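Local coordinates for protein nitroreductase (Bacteroides fragilis NCTC 9343, PDB 3EK3) that binds flavin mononucleotide and, as a nitroreductase-family flavoprotein, probably catalyses NAD(P)H-linked redox reactions on nitrogenous compounds, at residues H93-L97 with C164-G168; D29-I33 with S126-A130. All coordinates share one frame; numbering follows the deposited sequence. Where two conformers were deposited one is given.

Contact 1 (H93-L97 with C164-G168); sequences HAPTL and CVALG
Thr96 and Leu167 pair as neighbours on antiparallel strands, at the point where the chain leaves a loop and enters strand 96-102 beside the last residues of strand 160-168. Theirs is a hydrogen-bonded pair, in which Leu167 N gives a good bond to Thr96 O at 2.9 Å. The return bond, from Thr96 N to Leu167 O, is weak at 3.4 Å. One residue on, Leu97 and Ala166 form a non-hydrogen-bonded pair, and CA-H...O contacts run from Leu97 CA to Val165 O and from Ala166 CA to Thr96 O. The ring of Pro95 comes against the carbonyl of Leu167, CD lying 3.2 Å from Leu167 O and CG also near it.

Side chains meet on both faces of the sheet. On the face of Leu97 and Ala166, CG of Leu97 stands anti to the backbone N (chi1 -174°), and this carries CD1 along the partner strand to CB of Cys164 at 3.7 Å. Ala94 CB touches Ala166 CB at the same distance, a methyl-to-methyl contact, and Tyr20 packs on both alanines. On the other face the side chains of Thr96 and Leu167 cross at an angle, their closest approach being methyl to methyl, Thr96 CG2 to Leu167 CD1 at 4.1 Å. The hydroxyl of Thr96 turns to Gln24 OE1, while Gln24 NE2 bonds Pro95 O, so one side-chain amide holds the strand entrance at two points.

Every touching residue is buried. Backbone groups supply the polar links between the strands, mainly apolar side chains meet on both faces, and the one hydroxyl is satisfied by Gln24, all in the interior of this flavoprotein, with the side chain of Cys164 about 8 Å from the bound FMN.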
# COMPACT_ATOMS: atom_id res chain seq x y z
N HIS A 93 22.00 5.05 -5.49
CA HIS A 93 22.43 6.25 -6.20
C HIS A 93 21.36 6.82 -7.12
O HIS A 93 21.67 7.56 -8.06
CB HIS A 93 23.75 5.99 -6.92
CG HIS A 93 24.85 5.60 -5.98
ND1 HIS A 93 25.41 6.49 -5.10
CD2 HIS A 93 25.46 4.41 -5.76
CE1 HIS A 93 26.33 5.88 -4.39
NE2 HIS A 93 26.38 4.61 -4.77
N ALA A 94 20.09 6.53 -6.80
CA ALA A 94 18.98 7.24 -7.42
C ALA A 94 19.13 8.75 -7.16
O ALA A 94 19.61 9.16 -6.10
CB ALA A 94 17.64 6.71 -6.88
N PRO A 95 18.78 9.60 -8.15
CA PRO A 95 18.92 11.06 -7.94
C PRO A 95 17.90 11.70 -6.98
O PRO A 95 18.11 12.83 -6.51
CB PRO A 95 18.76 11.60 -9.37
CG PRO A 95 17.89 10.65 -10.01
CD PRO A 95 18.31 9.31 -9.51
N THR A 96 16.81 10.98 -6.71
CA THR A 96 15.70 11.42 -5.84
C THR A 96 15.27 10.26 -4.93
O THR A 96 15.16 9.12 -5.36
CB THR A 96 14.50 11.97 -6.64
OG1 THR A 96 14.87 13.22 -7.23
CG2 THR A 96 13.24 12.21 -5.75
N LEU A 97 15.10 10.57 -3.65
CA LEU A 97 14.47 9.68 -2.70
C LEU A 97 13.32 10.39 -2.00
O LEU A 97 13.53 11.45 -1.40
CB LEU A 97 15.48 9.24 -1.67
CG LEU A 97 15.04 8.19 -0.66
CD1 LEU A 97 14.85 6.83 -1.32
CD2 LEU A 97 16.07 8.11 0.42
N CYS A 164 10.41 4.41 1.77
CA CYS A 164 10.92 5.45 0.88
C CYS A 164 10.84 4.97 -0.58
O CYS A 164 10.84 3.77 -0.87
CB CYS A 164 12.35 5.86 1.24
SG CYS A 164 12.59 6.45 2.91
N VAL A 165 10.77 5.94 -1.48
CA VAL A 165 10.73 5.71 -2.90
C VAL A 165 11.93 6.31 -3.59
O VAL A 165 12.05 7.53 -3.67
CB VAL A 165 9.46 6.37 -3.45
CG1 VAL A 165 9.31 6.21 -4.99
CG2 VAL A 165 8.18 5.85 -2.71
N ALA A 166 12.80 5.45 -4.14
CA ALA A 166 13.86 5.89 -5.02
C ALA A 166 13.23 6.20 -6.34
O ALA A 166 12.36 5.45 -6.80
CB ALA A 166 14.96 4.80 -5.20
N LEU A 167 13.68 7.28 -6.97
CA LEU A 167 13.19 7.64 -8.29
C LEU A 167 14.33 8.08 -9.20
O LEU A 167 15.25 8.78 -8.77
CB LEU A 167 12.17 8.78 -8.22
CG LEU A 167 10.85 8.59 -7.49
CD1 LEU A 167 10.21 9.96 -7.30
CD2 LEU A 167 9.90 7.63 -8.23
N GLY A 168 14.22 7.72 -10.47
CA GLY A 168 15.24 8.06 -11.47
C GLY A 168 15.00 7.36 -12.78
O GLY A 168 13.98 6.72 -12.98

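Contact 2 (D29-I33 with S126-A130); sequences DLNAI and SLGIA
Leu127 and Ile129 reach from the loop after helix 109-126 toward one side of helix 27-38, where Asp29, Ala32 and Ile33 meet them; the backbones stay well apart, the nearest CA atoms being those of Asp29 and Leu127 at 7.1 Å. The spacing of the three helix residues, three and four apart, puts them on one face, and the bond from Ile33 N to Asp29 O belongs to that turn.

Leu127 brings CD1 in against Ala32 CB at 4.2 Å and against CG1 of Ile33, whose side chain runs past it in the opposing direction. Ile129 was modelled in two conformers, so its contacts are less certain. In the conformer given, its chain is extended, with CD1 anti to CA (chi2 166°), and CD1 approaches both Asp29 CB and Ile33 CD1, while CG2 comes alongside the end of Ile33.

Asp29 works both ways. Its CB belongs to the apolar patch, and its carboxylate passes the leucine methyls at an angle, OD1 lying 3.9 Å from Leu127 CD2. The polar link is a water that donates to Asp29 OD2 at 2.6 Å and to Leu127 O at 2.7 Å, tying the acid to the loop backbone without direct bonding. Ile33 continues inward onto Met120, Ala123 and Ala124, whereas on the outer side Leu8 of the second subunit packs on Ala32, and Asn5 of that subunit packs on Leu127.

Gly128, at positive phi, is the C' residue of a Schellman motif: Ile129 N bonds Ala124 O and Gly128 N bonds Thr125 O. The motif ends helix 109-126 and places an apolar residue on each flank of the glycine against helix 27-38, in a contact that forms part of the interface with the second subunit.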
# COMPACT_ATOMS: atom_id res chain seq x y z
N ASP A 29 7.42 15.89 -13.60
CA ASP A 29 7.23 14.46 -13.29
C ASP A 29 7.26 14.21 -11.79
O ASP A 29 6.43 13.48 -11.28
CB ASP A 29 8.29 13.60 -13.96
CG ASP A 29 8.11 13.55 -15.49
OD1 ASP A 29 7.04 13.91 -15.99
OD2 ASP A 29 9.06 13.14 -16.18
N LEU A 30 8.19 14.84 -11.10
CA LEU A 30 8.26 14.66 -9.65
C LEU A 30 6.95 15.14 -9.06
O LEU A 30 6.36 14.42 -8.28
CB LEU A 30 9.44 15.39 -9.04
CG LEU A 30 9.49 15.32 -7.52
CD1 LEU A 30 9.57 13.85 -7.07
CD2 LEU A 30 10.66 16.15 -6.99
N ASN A 31 6.46 16.32 -9.46
CA ASN A 31 5.18 16.81 -8.91
C ASN A 31 3.99 15.88 -9.18
O ASN A 31 3.17 15.65 -8.30
CB ASN A 31 4.85 18.20 -9.44
CG ASN A 31 5.76 19.27 -8.87
OD1 ASN A 31 6.18 19.20 -7.71
ND2 ASN A 31 6.01 20.31 -9.66
N ALA A 32 3.94 15.32 -10.37
CA ALA A 32 2.88 14.38 -10.76
C ALA A 32 2.94 13.12 -9.92
O ALA A 32 1.90 12.58 -9.52
CB ALA A 32 3.00 14.01 -12.23
N ILE A 33 4.16 12.64 -9.67
CA ILE A 33 4.36 11.43 -8.85
C ILE A 33 3.97 11.69 -7.39
O ILE A 33 3.28 10.89 -6.77
CB ILE A 33 5.84 10.97 -8.93
CG1 ILE A 33 6.15 10.40 -10.32
CG2 ILE A 33 6.17 9.94 -7.88
CD1 ILE A 33 7.66 10.26 -10.62
N SER A 126 4.38 5.04 -15.26
CA SER A 126 3.61 5.61 -16.39
C SER A 126 4.34 6.75 -17.09
O SER A 126 3.99 7.08 -18.22
CB SER A 126 2.24 6.10 -15.95
OG SER A 126 2.35 7.35 -15.30
N LEU A 127 5.34 7.32 -16.44
CA LEU A 127 6.14 8.43 -16.96
C LEU A 127 7.56 8.03 -17.41
O LEU A 127 8.40 8.89 -17.72
CB LEU A 127 6.22 9.50 -15.88
CG LEU A 127 4.89 10.17 -15.51
CD1 LEU A 127 5.04 10.93 -14.18
CD2 LEU A 127 4.39 11.10 -16.59
N GLY A 128 7.81 6.72 -17.48
CA GLY A 128 9.14 6.19 -17.80
C GLY A 128 10.24 6.34 -16.78
O GLY A 128 11.42 6.22 -17.10
N ILE A 129 9.82 6.57 -15.54
CA ILE A 129 10.70 6.79 -14.41
C ILE A 129 10.76 5.52 -13.55
O ILE A 129 9.72 5.01 -13.11
CB ILE A 129 10.19 8.00 -13.60
CG1 ILE A 129 10.51 9.29 -14.36
CG2 ILE A 129 10.79 8.01 -12.17
CD1 ILE A 129 9.78 10.52 -13.85
N ALA A 130 11.97 5.00 -13.36
CA ALA A 130 12.20 3.82 -12.54
C ALA A 130 12.03 4.17 -11.08
O ALA A 130 12.22 5.32 -10.68
CB ALA A 130 13.64 3.26 -12.76
O HOH W 1 8.32 11.59 -18.07

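In the fold
The two contacts lie 11 Å apart, centre to centre, and their segments alternate along the chain: 29-33, 93-97, 126-130, then 164-168. Contact 1 joins two inner strands of the antiparallel sheet; contact 2 lies farther out, where helix 27-38 meets the loop leading into strand 130-134, outermost in this chain's sheet. That strand flanks 160-168, and Gly168 N probably bonds Ala130 O at 3.1 Å, linking the contacts through the backbone. Leu167 bridges them too, packing on Leu30 and on Ile129. Through Leu167, helix 27-38 and the end of helix 109-126 pack onto the sheet, with FMN nearer contact 1 and the second subunit reaching contact 2.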